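Local coordinates for protein fervidolysin (Fervidobacterium pennivorans, PDB 1R6V) that degrades keratin into peptides as a subtilisin-like serine protease, allowing its bacterium to grow on native feathers, at residues G503-A511 with G522-E533; S556-L566 with Y590-S599. The protein carries 1 engineered substitution. All blocks are in the same frame, centred on the assembly; numbering follows the deposited sequence.

Contact 1 of 2, residues G503-A511 with G522-E533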
# COMPACT_ATOMS: atom_id res chain seq x y z
N GLY A 503 -2.68 12.75 -11.71
CA GLY A 503 -2.50 14.04 -11.06
C GLY A 503 -1.08 14.32 -10.58
O GLY A 503 -0.51 13.50 -9.86
N GLY A 504 -0.57 15.49 -10.99
CA GLY A 504 0.78 16.00 -10.72
C GLY A 504 1.45 15.56 -9.45
O GLY A 504 0.78 14.98 -8.61
N PRO A 505 2.75 15.87 -9.26
CA PRO A 505 3.35 15.40 -8.00
C PRO A 505 2.51 15.82 -6.81
O PRO A 505 1.89 16.88 -6.82
CB PRO A 505 4.74 16.06 -7.99
CG PRO A 505 5.04 16.25 -9.46
CD PRO A 505 3.70 16.71 -10.01
N ASP A 506 2.55 14.96 -5.82
CA ASP A 506 1.78 15.19 -4.61
C ASP A 506 2.45 16.25 -3.75
O ASP A 506 3.56 16.06 -3.26
CB ASP A 506 1.67 13.88 -3.83
CG ASP A 506 0.80 13.99 -2.60
OD1 ASP A 506 0.09 15.00 -2.45
OD2 ASP A 506 0.82 13.04 -1.79
N HIS A 507 1.71 17.44 -3.52
CA HIS A 507 2.28 18.51 -2.71
C HIS A 507 1.72 18.41 -1.30
O HIS A 507 0.93 19.27 -0.88
CB HIS A 507 1.93 19.87 -3.33
CG HIS A 507 0.57 19.92 -3.94
ND1 HIS A 507 0.25 19.25 -5.11
CD2 HIS A 507 -0.57 20.55 -3.56
CE1 HIS A 507 -1.01 19.47 -5.42
NE2 HIS A 507 -1.53 20.26 -4.49
N TRP A 508 2.12 17.37 -0.57
CA TRP A 508 1.64 17.15 0.80
C TRP A 508 2.42 17.91 1.85
O TRP A 508 2.01 17.99 3.01
CB TRP A 508 1.70 15.66 1.16
CG TRP A 508 3.09 15.07 1.08
CD1 TRP A 508 3.69 14.56 -0.02
CD2 TRP A 508 4.04 14.94 2.16
NE1 TRP A 508 4.95 14.11 0.29
CE2 TRP A 508 5.20 14.34 1.62
CE3 TRP A 508 4.03 15.28 3.52
CZ2 TRP A 508 6.33 14.05 2.40
CZ3 TRP A 508 5.16 15.00 4.29
CH2 TRP A 508 6.30 14.39 3.73
N ASP A 509 3.56 18.46 1.43
CA ASP A 509 4.45 19.21 2.30
C ASP A 509 3.94 20.65 2.37
O ASP A 509 4.54 21.56 1.81
CB ASP A 509 5.87 19.17 1.70
CG ASP A 509 6.93 19.65 2.66
OD1 ASP A 509 8.09 19.77 2.22
OD2 ASP A 509 6.62 19.91 3.84
N ARG A 510 2.81 20.82 3.04
CA ARG A 510 2.18 22.13 3.19
C ARG A 510 3.13 23.15 3.80
O ARG A 510 4.20 22.79 4.31
CB ARG A 510 0.92 22.01 4.04
N ALA A 511 2.76 24.42 3.74
CA ALA A 511 3.57 25.50 4.30
C ALA A 511 2.70 26.45 5.12
O ALA A 511 2.91 27.66 5.11
CB ALA A 511 4.27 26.26 3.17
N GLY A 522 8.88 21.72 4.53
CA GLY A 522 10.05 21.06 5.08
C GLY A 522 10.99 20.66 3.97
O GLY A 522 12.18 20.43 4.19
N GLY A 523 10.46 20.60 2.76
CA GLY A 523 11.25 20.19 1.62
C GLY A 523 11.23 18.67 1.50
O GLY A 523 12.22 18.04 1.11
N TYR A 524 10.10 18.06 1.85
CA TYR A 524 9.99 16.59 1.80
C TYR A 524 9.24 16.08 0.57
O TYR A 524 9.56 15.02 0.02
CB TYR A 524 9.29 16.07 3.05
CG TYR A 524 9.83 16.63 4.34
CD1 TYR A 524 11.20 16.62 4.61
CD2 TYR A 524 8.98 17.18 5.28
CE1 TYR A 524 11.70 17.17 5.79
CE2 TYR A 524 9.46 17.73 6.47
CZ TYR A 524 10.82 17.72 6.72
OH TYR A 524 11.29 18.27 7.89
N ALA A 525 8.23 16.82 0.15
CA ALA A 525 7.43 16.44 -1.01
C ALA A 525 8.20 16.69 -2.30
O ALA A 525 9.19 17.40 -2.32
CB ALA A 525 6.11 17.21 -1.02
N ILE A 526 7.73 16.10 -3.39
CA ILE A 526 8.39 16.28 -4.67
C ILE A 526 8.17 17.72 -5.14
O ILE A 526 9.09 18.36 -5.64
CB ILE A 526 7.82 15.34 -5.72
CG1 ILE A 526 8.20 13.90 -5.38
CG2 ILE A 526 8.32 15.74 -7.09
CD1 ILE A 526 9.71 13.64 -5.35
N ALA A 527 6.93 18.18 -5.00
CA ALA A 527 6.54 19.52 -5.40
C ALA A 527 6.17 20.29 -4.15
O ALA A 527 5.57 19.73 -3.22
CB ALA A 527 5.35 19.46 -6.35
N LEU A 528 6.50 21.57 -4.12
CA LEU A 528 6.21 22.40 -2.96
C LEU A 528 4.96 23.25 -3.11
O LEU A 528 4.49 23.83 -2.12
CB LEU A 528 7.41 23.32 -2.69
CG LEU A 528 8.75 22.60 -2.46
CD1 LEU A 528 9.89 23.61 -2.31
CD2 LEU A 528 8.65 21.73 -1.22
N ARG A 529 4.42 23.32 -4.32
CA ARG A 529 3.25 24.16 -4.59
C ARG A 529 2.17 23.51 -5.44
O ARG A 529 2.46 22.79 -6.39
CB ARG A 529 3.70 25.44 -5.30
CG ARG A 529 4.86 26.13 -4.63
CD ARG A 529 5.33 27.33 -5.43
NE ARG A 529 6.59 27.83 -4.91
CZ ARG A 529 7.76 27.22 -5.06
NH1 ARG A 529 7.84 26.08 -5.72
NH2 ARG A 529 8.86 27.73 -4.50
N MET A 530 0.91 23.81 -5.11
CA MET A 530 -0.21 23.27 -5.86
C MET A 530 -0.10 23.71 -7.32
O MET A 530 -0.49 22.98 -8.24
CB MET A 530 -1.54 23.76 -5.25
CG MET A 530 -2.78 23.12 -5.87
SD MET A 530 -4.31 23.67 -5.09
CE MET A 530 -4.51 22.42 -3.86
N ALA A 531 0.46 24.90 -7.54
CA ALA A 531 0.61 25.42 -8.89
C ALA A 531 1.50 24.57 -9.78
O ALA A 531 1.46 24.69 -11.00
CB ALA A 531 1.16 26.87 -8.84
N GLU A 532 2.31 23.70 -9.17
CA GLU A 532 3.21 22.83 -9.93
C GLU A 532 2.54 21.53 -10.37
O GLU A 532 3.03 20.84 -11.27
CB GLU A 532 4.45 22.52 -9.10
CG GLU A 532 5.24 23.78 -8.76
CD GLU A 532 6.28 23.57 -7.69
OE1 GLU A 532 5.96 22.89 -6.69
OE2 GLU A 532 7.39 24.11 -7.85
N GLU A 533 1.42 21.20 -9.75
CA GLU A 533 0.70 19.97 -10.09
C GLU A 533 0.18 20.04 -11.53
O GLU A 533 -0.26 21.08 -11.99
CB GLU A 533 -0.48 19.77 -9.14
CG GLU A 533 -1.23 18.45 -9.37
CD GLU A 533 -2.52 18.33 -8.57
OE1 GLU A 533 -3.24 17.32 -8.77
OE2 GLU A 533 -2.82 19.23 -7.76
O HOH W 1 5.33 14.37 -3.53
O HOH W 2 1.82 22.42 -0.57
O HOH W 3 4.28 20.07 -0.84
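D509 meets the backbone of G522-Y524 because its CG stands anti to the backbone N (chi1 -167°), which sends the carboxylate across to the other segment. H507 instead has its CG between the backbone N and the carbonyl carbon (chi1 36°), and this lays the imidazole against M530.

The D509 carboxylate is gripped by three backbone N-H groups. Y524 N gives a fairly straight bond to D509 OD1 at 2.7 Å, from above the carboxylate plane. G523 N adds a weak, bent bond to the same oxygen. G522 N reaches D509 OD2 at 3.0 Å on its syn side.

A525 CB sits over the five-membered ring of W508, 3.8 Å from its centroid, as a CH-pi contact. The far end of the indole reaches Y524, with W508 CH2 3.5 Å from Y524 CB. M530 CA lies over one face of the H507 ring, 3.6 Å from the centroid. H507 ND1 gives a weak bond to P505 O, which lies in the ring plane. E533 OE2 comes to the edge of that ring, 3.0 Å from the carbon H507 CE1. P505 CB packs on I526 CG2 at 3.7 Å and also touches A527 CB.

A water links the backbones, donating to A527 O and accepting weakly from D509 N. Y524 OH is hydrogen-bonded to D79 OD1, in the region assigned as propeptide, and R529 pairs with D649.

The contact folds the connection between strands 496-505 and 535-543 of the Ig-like domain back on itself. With no strand ladder between the segments, one carboxylate stands in as acceptor for successive backbone N-H groups. Next along, A525 N is buried without a partner. The three bonds to D509 probably stabilise its negative charge and fix the bend at G522-Y524.

Contact 2 of 2, residues S556-L566 with Y590-S599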
# COMPACT_ATOMS: atom_id res chain seq x y z
N SER A 556 4.95 21.99 -18.61
CA SER A 556 4.66 23.15 -17.77
C SER A 556 5.20 24.43 -18.41
O SER A 556 5.95 24.38 -19.39
CB SER A 556 5.32 22.97 -16.40
OG SER A 556 6.70 22.71 -16.54
N THR A 557 4.82 25.56 -17.83
CA THR A 557 5.30 26.85 -18.29
C THR A 557 5.84 27.57 -17.07
O THR A 557 5.30 27.46 -15.97
CB THR A 557 4.17 27.70 -18.93
OG1 THR A 557 3.08 27.84 -18.02
CG2 THR A 557 3.69 27.04 -20.21
N LEU A 558 6.92 28.31 -17.27
CA LEU A 558 7.53 29.05 -16.17
C LEU A 558 8.20 30.30 -16.70
O LEU A 558 9.06 30.22 -17.58
CB LEU A 558 8.59 28.20 -15.46
CG LEU A 558 9.38 28.89 -14.34
CD1 LEU A 558 8.43 29.30 -13.23
CD2 LEU A 558 10.45 27.95 -13.81
N GLN A 559 7.81 31.45 -16.18
CA GLN A 559 8.41 32.71 -16.58
C GLN A 559 8.81 33.46 -15.31
O GLN A 559 8.16 33.31 -14.28
CB GLN A 559 7.42 33.56 -17.38
CG GLN A 559 7.02 32.95 -18.74
CD GLN A 559 6.05 33.84 -19.51
OE1 GLN A 559 5.03 34.28 -18.97
NE2 GLN A 559 6.36 34.09 -20.78
N VAL A 560 9.88 34.23 -15.39
CA VAL A 560 10.30 35.03 -14.24
C VAL A 560 10.67 36.44 -14.71
O VAL A 560 11.33 36.61 -15.73
CB VAL A 560 11.51 34.40 -13.50
CG1 VAL A 560 12.71 34.29 -14.41
CG2 VAL A 560 11.86 35.26 -12.30
N LYS A 561 10.21 37.43 -13.96
CA LYS A 561 10.49 38.84 -14.27
C LYS A 561 10.84 39.57 -12.97
O LYS A 561 10.13 39.45 -11.99
CB LYS A 561 9.25 39.48 -14.91
CG LYS A 561 9.34 40.99 -15.15
CD LYS A 561 8.07 41.51 -15.82
CE LYS A 561 8.08 43.03 -15.96
NZ LYS A 561 6.86 43.51 -16.69
N PHE A 562 11.94 40.33 -12.97
CA PHE A 562 12.32 41.08 -11.77
C PHE A 562 12.10 42.56 -12.03
O PHE A 562 12.34 43.05 -13.12
CB PHE A 562 13.79 40.85 -11.42
CG PHE A 562 14.15 39.41 -11.27
CD1 PHE A 562 14.60 38.68 -12.36
CD2 PHE A 562 14.03 38.78 -10.04
CE1 PHE A 562 14.93 37.33 -12.24
CE2 PHE A 562 14.35 37.43 -9.89
CZ PHE A 562 14.81 36.71 -11.00
N SER A 563 11.65 43.26 -10.99
CA SER A 563 11.33 44.69 -11.07
C SER A 563 12.33 45.64 -10.42
O SER A 563 12.26 46.86 -10.63
CB SER A 563 9.98 44.91 -10.41
OG SER A 563 10.03 44.48 -9.06
N THR A 564 13.26 45.10 -9.64
CA THR A 564 14.24 45.90 -8.93
C THR A 564 15.33 46.51 -9.81
O THR A 564 15.80 45.87 -10.75
CB THR A 564 14.91 45.06 -7.82
OG1 THR A 564 13.90 44.42 -7.03
CG2 THR A 564 15.77 45.95 -6.91
N ASN A 565 15.73 47.74 -9.52
CA ASN A 565 16.79 48.38 -10.28
C ASN A 565 18.13 47.98 -9.66
O ASN A 565 18.39 48.28 -8.50
CB ASN A 565 16.63 49.91 -10.22
CG ASN A 565 17.86 50.64 -10.71
OD1 ASN A 565 18.54 50.18 -11.63
ND2 ASN A 565 18.14 51.79 -10.11
N LEU A 566 18.97 47.29 -10.43
CA LEU A 566 20.27 46.84 -9.94
C LEU A 566 21.42 47.54 -10.66
O LEU A 566 22.50 46.97 -10.80
CB LEU A 566 20.41 45.33 -10.12
CG LEU A 566 19.37 44.43 -9.43
CD1 LEU A 566 19.69 42.96 -9.68
CD2 LEU A 566 19.38 44.71 -7.95
N TYR A 590 21.24 40.43 -16.19
CA TYR A 590 20.04 40.86 -15.50
C TYR A 590 19.47 42.06 -16.24
O TYR A 590 20.21 42.97 -16.64
CB TYR A 590 20.37 41.28 -14.08
CG TYR A 590 19.19 41.81 -13.29
CD1 TYR A 590 18.42 40.96 -12.49
CD2 TYR A 590 18.84 43.16 -13.34
CE1 TYR A 590 17.35 41.44 -11.75
CE2 TYR A 590 17.77 43.65 -12.60
CZ TYR A 590 17.03 42.79 -11.81
OH TYR A 590 15.97 43.26 -11.06
N ALA A 591 18.16 42.06 -16.43
CA ALA A 591 17.48 43.17 -17.10
C ALA A 591 16.16 43.42 -16.36
O ALA A 591 15.30 42.55 -16.31
CB ALA A 591 17.23 42.84 -18.56
N ARG A 592 16.03 44.61 -15.78
CA ARG A 592 14.83 44.99 -15.05
C ARG A 592 13.60 44.92 -15.94
O ARG A 592 13.62 45.38 -17.08
CB ARG A 592 14.99 46.41 -14.50
CG ARG A 592 13.86 46.86 -13.59
CD ARG A 592 14.14 48.22 -12.94
NE ARG A 592 13.58 49.36 -13.67
CZ ARG A 592 14.04 49.80 -14.84
NH1 ARG A 592 15.07 49.22 -15.42
NH2 ARG A 592 13.45 50.84 -15.43
N ASN A 593 12.54 44.31 -15.41
CA ASN A 593 11.26 44.18 -16.12
C ASN A 593 11.30 43.28 -17.34
O ASN A 593 10.34 43.22 -18.11
CB ASN A 593 10.74 45.57 -16.50
CG ASN A 593 10.30 46.37 -15.29
OD1 ASN A 593 10.26 47.60 -15.32
ND2 ASN A 593 9.96 45.67 -14.22
N GLN A 594 12.41 42.57 -17.52
CA GLN A 594 12.54 41.65 -18.63
C GLN A 594 11.98 40.29 -18.20
O GLN A 594 12.29 39.82 -17.11
CB GLN A 594 14.01 41.50 -19.02
CG GLN A 594 14.24 40.53 -20.15
CD GLN A 594 15.65 40.60 -20.70
OE1 GLN A 594 16.40 39.63 -20.67
NE2 GLN A 594 16.02 41.77 -21.23
N THR A 595 11.13 39.69 -19.03
CA THR A 595 10.55 38.39 -18.70
C THR A 595 11.41 37.27 -19.26
O THR A 595 11.60 37.17 -20.47
CB THR A 595 9.13 38.23 -19.30
OG1 THR A 595 8.24 39.20 -18.72
CG2 THR A 595 8.58 36.84 -19.01
N TYR A 596 11.95 36.43 -18.37
CA TYR A 596 12.76 35.29 -18.80
C TYR A 596 11.83 34.09 -18.89
O TYR A 596 11.11 33.79 -17.94
CB TYR A 596 13.87 34.98 -17.79
CG TYR A 596 14.83 36.12 -17.55
CD1 TYR A 596 14.61 37.04 -16.53
CD2 TYR A 596 15.96 36.28 -18.35
CE1 TYR A 596 15.50 38.10 -16.32
CE2 TYR A 596 16.85 37.33 -18.15
CZ TYR A 596 16.61 38.24 -17.13
OH TYR A 596 17.47 39.29 -16.95
N ASP A 597 11.83 33.42 -20.03
CA ASP A 597 10.96 32.25 -20.23
C ASP A 597 11.78 30.99 -20.02
O ASP A 597 12.69 30.69 -20.78
CB ASP A 597 10.35 32.28 -21.64
CG ASP A 597 9.31 31.18 -21.85
OD1 ASP A 597 8.88 30.55 -20.87
OD2 ASP A 597 8.90 30.97 -23.01
N LEU A 598 11.45 30.26 -18.96
CA LEU A 598 12.16 29.04 -18.61
C LEU A 598 11.31 27.81 -18.91
O LEU A 598 11.66 26.70 -18.52
CB LEU A 598 12.52 29.06 -17.13
CG LEU A 598 13.40 30.24 -16.71
CD1 LEU A 598 13.62 30.23 -15.21
CD2 LEU A 598 14.73 30.16 -17.45
N SER A 599 10.19 28.01 -19.60
CA SER A 599 9.27 26.93 -19.93
C SER A 599 9.90 25.68 -20.54
O SER A 599 9.31 24.61 -20.48
CB SER A 599 8.16 27.44 -20.85
OG SER A 599 7.31 28.35 -20.18
O HOH W 4 8.77 23.94 -17.88
O HOH W 5 7.46 41.91 -18.87
O HOH W 6 13.77 40.71 -15.19
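V560 and Y596 form an antiparallel hydrogen-bonded pair, with V560 N to Y596 O at 2.9 Å and Y596 N to V560 O at 2.7 Å. L598 N bonds to L558 O, and N593 N bonds to F562 O from the type II turn A591-Q594.

Side chains add two hydrogen bonds to the backbone. S599 OG accepts from L558 N at 2.9 Å and donates to the syn lone pair of D597 OD1. D597 OD1 also takes S599 N, an Asx turn that fixes the serine. The Y590 hydroxyl donates to T564 O at 2.6 Å, which lies at the ring edge.

One group of apolar contacts gathers round Y590. With CG anti to the backbone N (chi1 178°), its ring presents a face to L566, whose CD1 stands 3.3 Å from the ring centroid. F562 CB meets Y590 CE1 at 3.6 Å. An alanine in place of Y590 would probably leave T564 O without this donor and open a gap beside L566 and F562. Farther along, V560 CG1 packs on Y596 CB.

A water bridges K561 NZ, N593 O and T595 OG1.

Strand 595-597 forms the edge of a four-stranded antiparallel sheet, and strand 619-627 flanks 558-562 on its other side. In the facing sheet of the second beta-sandwich, L558 packs on strand 604-610, V560 on F574 of strand 573-577, and L598 on both strands.

How the contacts relate
The two contacts follow one another along the chain. Their centres are 23 Å apart and their nearest atoms about 6 Å apart, so they do not touch. The centre of contact 1 lies about 20 Å from the centre of the chain, that of contact 2 about 42 Å. Contact 1 belongs to the Ig-like domain, contact 2 to the second beta-sandwich. Elements of the second sandwich nevertheless reach both. L627 of strand 619-627 touches A531 of contact 1 and L558 of contact 2, and N628 bonds to A531 and T557. Both contacts lie away from the calcium site and the inferred charge relay positions D162, A200 (changed in this structure) and S381. The two sandwich domains may mediate interactions with substrate.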